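PDB 1KS8: endo-b-1,4-glucanase from Nasutitermes takasagoensis, which probably hydrolyses internal beta-1,4-glucosidic linkages in cellulose and related beta-glucans, as a family 9 endoglucanase. Local coordinates for residues A18-R23 / G50-A55; T31-S36 / G128-M133. One frame throughout, in Å; residues are numbered along the deposited sequence.

Contact 1 (A18-R23 / G50-A55); sequences AQRSGR and GGYFDA
Arg20 and Tyr52 form a single antiparallel beta bridge, a non-hydrogen-bonded pair whose CA atoms lie 4.7 Å apart, in the long loop that follows the first helix of this (alpha/alpha)6 domain. It illustrates how a lone bridge can be reinforced by side chains. Two backbone bonds flank the pair: Phe53 N to Gln19 O at 2.8 Å, and Ser21 N to Gly51 O at 2.9 Å. The tight part lies around Gln19 and Phe53. With CG anti to its carbonyl carbon (chi1 -65°) and a second bend at CG, the Gln19 chain folds back, so that NE2 reaches Ala55 O at 2.8 Å; this acceptor lies in the amide plane, and the bond is nearly straight (171°). A weak second bond runs from NE2 to Phe53 O, while OE1 is held by His360. Ala55 packs on Glu412, a predicted active-site residue. Over one face of the Phe53 ring sits Ser21 CB, 3.5 Å from the centroid, a CH-pi contact. Another part is water-mediated: water 1 links Arg20 NE to Tyr52 OH, which also bonds Ala95 O, and the two side chains run alongside each other with their planes 39° apart. Looser is the partly exposed Gly50 end, where water 2 bridges the two segments, 2.8 Å from Gly50 N and 2.9 Å from Ser21 OG.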
loop_
_atom_site.group_PDB
_atom_site.type_symbol
_atom_site.label_atom_id
_atom_site.label_comp_id
_atom_site.label_asym_id
_atom_site.label_seq_id
_atom_site.Cartn_x
_atom_site.Cartn_y
_atom_site.Cartn_z
ATOM N N ALA A 18 13.140 -3.190 -2.641
ATOM C CA ALA A 18 13.162 -4.348 -3.533
ATOM C C ALA A 18 12.080 -4.278 -4.608
ATOM O O ALA A 18 12.155 -4.988 -5.613
ATOM C CB ALA A 18 13.002 -5.638 -2.722
ATOM N N GLN A 19 11.078 -3.428 -4.390
ATOM C CA GLN A 19 9.968 -3.267 -5.330
ATOM C C GLN A 19 10.155 -2.091 -6.283
ATOM O O GLN A 19 9.314 -1.846 -7.147
ATOM C CB GLN A 19 8.657 -3.066 -4.566
ATOM C CG GLN A 19 8.211 -4.255 -3.736
ATOM C CD GLN A 19 7.971 -5.489 -4.580
ATOM O OE1 GLN A 19 8.821 -6.374 -4.662
ATOM N NE2 GLN A 19 6.811 -5.550 -5.226
ATOM N N ARG A 20 11.252 -1.359 -6.132
ATOM C CA ARG A 20 11.492 -0.204 -6.983
ATOM C C ARG A 20 11.712 -0.521 -8.455
ATOM O O ARG A 20 12.469 -1.427 -8.811
ATOM C CB ARG A 20 12.696 0.587 -6.471
ATOM C CG ARG A 20 12.466 1.283 -5.154
ATOM C CD ARG A 20 13.754 1.891 -4.645
ATOM N NE ARG A 20 13.532 2.673 -3.435
ATOM C CZ ARG A 20 14.489 3.323 -2.780
ATOM N NH1 ARG A 20 15.740 3.280 -3.218
ATOM N NH2 ARG A 20 14.189 4.023 -1.696
ATOM N N SER A 21 11.033 0.242 -9.302
ATOM C CA SER A 21 11.161 0.116 -10.746
ATOM C C SER A 21 11.936 1.346 -11.224
ATOM O O SER A 21 11.951 2.379 -10.546
ATOM C CB SER A 21 9.774 0.087 -11.399
ATOM O OG SER A 21 9.879 -0.000 -12.813
ATOM N N GLY A 22 12.593 1.230 -12.376
ATOM C CA GLY A 22 13.338 2.353 -12.923
ATOM C C GLY A 22 14.812 2.382 -12.572
ATOM O O GLY A 22 15.412 1.353 -12.267
ATOM N N ARG A 23 15.401 3.572 -12.629
ATOM C CA ARG A 23 16.813 3.752 -12.310
ATOM C C ARG A 23 16.972 3.857 -10.796
ATOM O O ARG A 23 16.414 4.753 -10.164
ATOM C CB ARG A 23 17.345 5.018 -12.985
ATOM C CG ARG A 23 18.850 5.187 -12.873
ATOM C CD ARG A 23 19.366 6.382 -13.668
ATOM N NE ARG A 23 19.153 6.236 -15.107
ATOM C CZ ARG A 23 18.028 6.557 -15.739
ATOM N NH1 ARG A 23 16.999 7.051 -15.064
ATOM N NH2 ARG A 23 17.930 6.378 -17.051
ATOM N N GLY A 50 10.189 4.656 -13.151
ATOM C CA GLY A 50 10.117 4.805 -11.711
ATOM C C GLY A 50 8.899 4.113 -11.132
ATOM O O GLY A 50 8.310 3.233 -11.766
ATOM N N GLY A 51 8.514 4.511 -9.926
ATOM C CA GLY A 51 7.370 3.893 -9.285
ATOM C C GLY A 51 7.706 2.514 -8.748
ATOM O O GLY A 51 8.861 2.082 -8.784
ATOM N N TYR A 52 6.688 1.819 -8.254
ATOM C CA TYR A 52 6.863 0.485 -7.693
ATOM C C TYR A 52 6.235 -0.628 -8.514
ATOM O O TYR A 52 5.141 -0.470 -9.061
ATOM C CB TYR A 52 6.225 0.395 -6.306
ATOM C CG TYR A 52 6.902 1.178 -5.216
ATOM C CD1 TYR A 52 8.139 0.780 -4.715
ATOM C CD2 TYR A 52 6.290 2.295 -4.653
ATOM C CE1 TYR A 52 8.750 1.467 -3.679
ATOM C CE2 TYR A 52 6.894 2.995 -3.612
ATOM C CZ TYR A 52 8.123 2.572 -3.131
ATOM O OH TYR A 52 8.730 3.242 -2.096
ATOM N N PHE A 53 6.935 -1.752 -8.593
ATOM C CA PHE A 53 6.387 -2.931 -9.245
ATOM C C PHE A 53 5.343 -3.344 -8.211
ATOM O O PHE A 53 5.571 -3.218 -7.003
ATOM C CB PHE A 53 7.459 -4.008 -9.398
ATOM C CG PHE A 53 8.491 -3.688 -10.444
ATOM C CD1 PHE A 53 8.106 -3.341 -11.736
ATOM C CD2 PHE A 53 9.847 -3.777 -10.152
ATOM C CE1 PHE A 53 9.057 -3.092 -12.726
ATOM C CE2 PHE A 53 10.806 -3.533 -11.135
ATOM C CZ PHE A 53 10.409 -3.191 -12.423
ATOM N N ASP A 54 4.202 -3.842 -8.665
ATOM C CA ASP A 54 3.126 -4.175 -7.741
ATOM C C ASP A 54 3.358 -5.272 -6.717
ATOM O O ASP A 54 3.184 -5.058 -5.517
ATOM C CB ASP A 54 1.857 -4.512 -8.518
ATOM C CG ASP A 54 0.678 -4.776 -7.606
ATOM O OD1 ASP A 54 0.257 -3.838 -6.894
ATOM O OD2 ASP A 54 0.180 -5.922 -7.588
ATOM N N ALA A 55 3.750 -6.446 -7.192
ATOM C CA ALA A 55 3.924 -7.579 -6.301
ATOM C C ALA A 55 5.128 -8.420 -6.695
ATOM O O ALA A 55 6.256 -7.940 -6.647
ATOM C CB ALA A 55 2.652 -8.420 -6.330
HETATM O O HOH W 1 11.385 2.777 -1.651
HETATM O O HOH W 2 10.386 2.215 -14.555
#

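Contact 2 (T31-S36 / G128-M133)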
loop_
_atom_site.group_PDB
_atom_site.type_symbol
_atom_site.label_atom_id
_atom_site.label_comp_id
_atom_site.label_asym_id
_atom_site.label_seq_id
_atom_site.Cartn_x
_atom_site.Cartn_y
_atom_site.Cartn_z
ATOM N N THR A 31 20.928 -3.987 -2.936
ATOM C CA THR A 31 21.791 -3.965 -4.106
ATOM C C THR A 31 21.700 -5.107 -5.106
ATOM O O THR A 31 22.307 -5.025 -6.172
ATOM C CB THR A 31 23.260 -3.796 -3.680
ATOM O OG1 THR A 31 23.625 -4.855 -2.791
ATOM C CG2 THR A 31 23.448 -2.460 -2.975
ATOM N N TRP A 32 20.974 -6.175 -4.784
ATOM C CA TRP A 32 20.843 -7.249 -5.763
ATOM C C TRP A 32 19.830 -6.830 -6.828
ATOM O O TRP A 32 19.738 -7.451 -7.887
ATOM C CB TRP A 32 20.440 -8.581 -5.111
ATOM C CG TRP A 32 19.301 -8.533 -4.144
ATOM C CD1 TRP A 32 19.382 -8.421 -2.784
ATOM C CD2 TRP A 32 17.908 -8.654 -4.452
ATOM N NE1 TRP A 32 18.127 -8.469 -2.228
ATOM C CE2 TRP A 32 17.203 -8.611 -3.229
ATOM C CE3 TRP A 32 17.185 -8.796 -5.646
ATOM C CZ2 TRP A 32 15.810 -8.705 -3.162
ATOM C CZ3 TRP A 32 15.799 -8.888 -5.579
ATOM C CH2 TRP A 32 15.127 -8.842 -4.345
ATOM N N ARG A 33 19.072 -5.772 -6.541
ATOM C CA ARG A 33 18.113 -5.237 -7.504
ATOM C C ARG A 33 18.886 -4.289 -8.421
ATOM O O ARG A 33 19.768 -3.555 -7.963
ATOM C CB ARG A 33 16.989 -4.467 -6.798
ATOM C CG ARG A 33 15.843 -5.324 -6.263
ATOM C CD ARG A 33 15.145 -6.098 -7.378
ATOM N NE ARG A 33 15.088 -5.319 -8.613
ATOM C CZ ARG A 33 14.336 -4.239 -8.796
ATOM N NH1 ARG A 33 13.544 -3.798 -7.826
ATOM N NH2 ARG A 33 14.413 -3.572 -9.942
ATOM N N LYS A 34 18.552 -4.303 -9.708
ATOM C CA LYS A 34 19.236 -3.465 -10.690
ATOM C C LYS A 34 18.279 -2.570 -11.470
ATOM O O LYS A 34 17.065 -2.759 -11.431
ATOM C CB LYS A 34 19.993 -4.350 -11.682
ATOM C CG LYS A 34 20.907 -5.384 -11.042
ATOM C CD LYS A 34 22.011 -4.732 -10.228
ATOM C CE LYS A 34 22.845 -5.784 -9.515
ATOM N NZ LYS A 34 23.915 -5.188 -8.668
ATOM N N ASP A 35 18.839 -1.599 -12.185
ATOM C CA ASP A 35 18.036 -0.695 -12.999
ATOM C C ASP A 35 17.191 -1.525 -13.964
ATOM O O ASP A 35 17.677 -2.493 -14.553
ATOM C CB ASP A 35 18.934 0.246 -13.812
ATOM C CG ASP A 35 19.755 1.178 -12.943
ATOM O OD1 ASP A 35 19.492 1.275 -11.727
ATOM O OD2 ASP A 35 20.669 1.829 -13.495
ATOM N N SER A 36 15.933 -1.137 -14.146
ATOM C CA SER A 36 15.048 -1.878 -15.036
ATOM C C SER A 36 13.863 -1.034 -15.469
ATOM O O SER A 36 13.610 0.032 -14.903
ATOM C CB SER A 36 14.532 -3.136 -14.334
ATOM O OG SER A 36 13.638 -2.801 -13.282
ATOM N N GLY A 128 11.642 -13.907 -14.412
ATOM C CA GLY A 128 13.062 -13.614 -14.452
ATOM C C GLY A 128 13.344 -12.261 -13.835
ATOM O O GLY A 128 12.497 -11.706 -13.138
ATOM N N ARG A 129 14.535 -11.729 -14.086
ATOM C CA ARG A 129 14.922 -10.429 -13.540
ATOM C C ARG A 129 14.247 -9.314 -14.335
ATOM O O ARG A 129 14.128 -9.399 -15.553
ATOM C CB ARG A 129 16.443 -10.274 -13.592
ATOM C CG ARG A 129 17.196 -11.262 -12.704
ATOM C CD ARG A 129 18.704 -11.157 -12.901
ATOM N NE ARG A 129 19.087 -11.649 -14.219
ATOM C CZ ARG A 129 19.678 -12.818 -14.452
ATOM N NH1 ARG A 129 19.981 -13.639 -13.454
ATOM N NH2 ARG A 129 19.940 -13.177 -15.698
ATOM N N PRO A 130 13.808 -8.244 -13.656
ATOM C CA PRO A 130 13.149 -7.165 -14.402
ATOM C C PRO A 130 14.007 -6.518 -15.485
ATOM O O PRO A 130 13.489 -6.125 -16.536
ATOM C CB PRO A 130 12.721 -6.190 -13.302
ATOM C CG PRO A 130 13.724 -6.418 -12.211
ATOM C CD PRO A 130 13.921 -7.919 -12.223
ATOM N N GLU A 131 15.311 -6.419 -15.241
ATOM C CA GLU A 131 16.213 -5.822 -16.221
ATOM C C GLU A 131 16.334 -6.684 -17.477
ATOM O O GLU A 131 16.870 -6.235 -18.490
ATOM C CB GLU A 131 17.608 -5.597 -15.616
ATOM C CG GLU A 131 18.282 -6.861 -15.088
ATOM C CD GLU A 131 18.053 -7.091 -13.604
ATOM O OE1 GLU A 131 16.949 -6.778 -13.101
ATOM O OE2 GLU A 131 18.982 -7.599 -12.940
ATOM N N ASP A 132 15.834 -7.917 -17.413
ATOM C CA ASP A 132 15.897 -8.825 -18.558
ATOM C C ASP A 132 14.624 -8.848 -19.404
ATOM O O ASP A 132 14.546 -9.579 -20.392
ATOM C CB ASP A 132 16.213 -10.255 -18.099
ATOM C CG ASP A 132 17.623 -10.405 -17.558
ATOM O OD1 ASP A 132 18.465 -9.513 -17.793
ATOM O OD2 ASP A 132 17.889 -11.433 -16.901
ATOM N N MET A 133 13.621 -8.061 -19.022
ATOM C CA MET A 133 12.373 -8.022 -19.782
ATOM C C MET A 133 12.612 -7.517 -21.197
ATOM O O MET A 133 13.382 -6.584 -21.404
ATOM C CB MET A 133 11.347 -7.106 -19.107
ATOM C CG MET A 133 10.816 -7.606 -17.774
ATOM S SD MET A 133 9.417 -6.622 -17.196
ATOM C CE MET A 133 10.257 -5.174 -16.558
HETATM O O HOH W 3 19.106 -8.699 -10.361
HETATM O O HOH W 4 16.749 -6.551 -10.448
#
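Water 4 is gripped by three groups from both segments: it accepts from Arg33 NE at 2.8 Å and Lys34 N at 3.0 Å, and donates to Glu131 OE1 at 2.7 Å. It lies in the guanidinium plane at its edge and relays NE to OE1; these two atoms are 5.1 Å apart, too far for a direct bond. Arg33 NH1 bonds the carbonyls of Arg20 and Ala18. The case shows how two loops, one after helix 5-18 and one between helix 120-124 and strand 139-142, can be joined away from the annotated sites by bridging water and van der Waals packing, with no direct hydrogen bond. Glu131 is the middle residue of the short 3-10 segment 130-132. Its CG lies between the backbone N and the carbonyl carbon (chi1 58°), and a bend at chi2 lays the carboxylate across the start of Lys34, Glu131 OE2 coming 3.5 Å from Lys34 CG. The Lys34 ammonium turns back to bond Thr31 O. Glu131 CB rests 3.3 Å from Asp35 O. Pro130 packs next to it, its CB 3.5 Å from Ser36 OG and its CG 3.7 Å from Arg33 NH2. Were Glu131 replaced by an alanine, water 4 would probably lose its acceptor, and Lys34 CB and CG their contact with the carboxylate. The opposite charges of Arg33 and Glu131 probably attract, but their hydrogen bonding runs through water 4, so the polar match probably relies in part on ordered water.

Overall arrangement
From the N terminus, helix 5-18 runs directly into 18-23, the first half of contact 1. The chain then passes 31-36, the first half of contact 2, before 50-55 returns to close contact 1 around 26 residues that contain neither helix nor strand. Contact 2 closes later, when 128-133 arrives after strands 60-61 and 113-117 and several helices, so the two loops cross instead of nesting. Their centres lie 10 Å apart and they share a border: Arg33 NH1 probably bonds the carbonyls of Ala18 and Arg20, and Ser36 OG packs against Phe53 CZ. Together they tie the end of the first helix to the loop before strand 139-142.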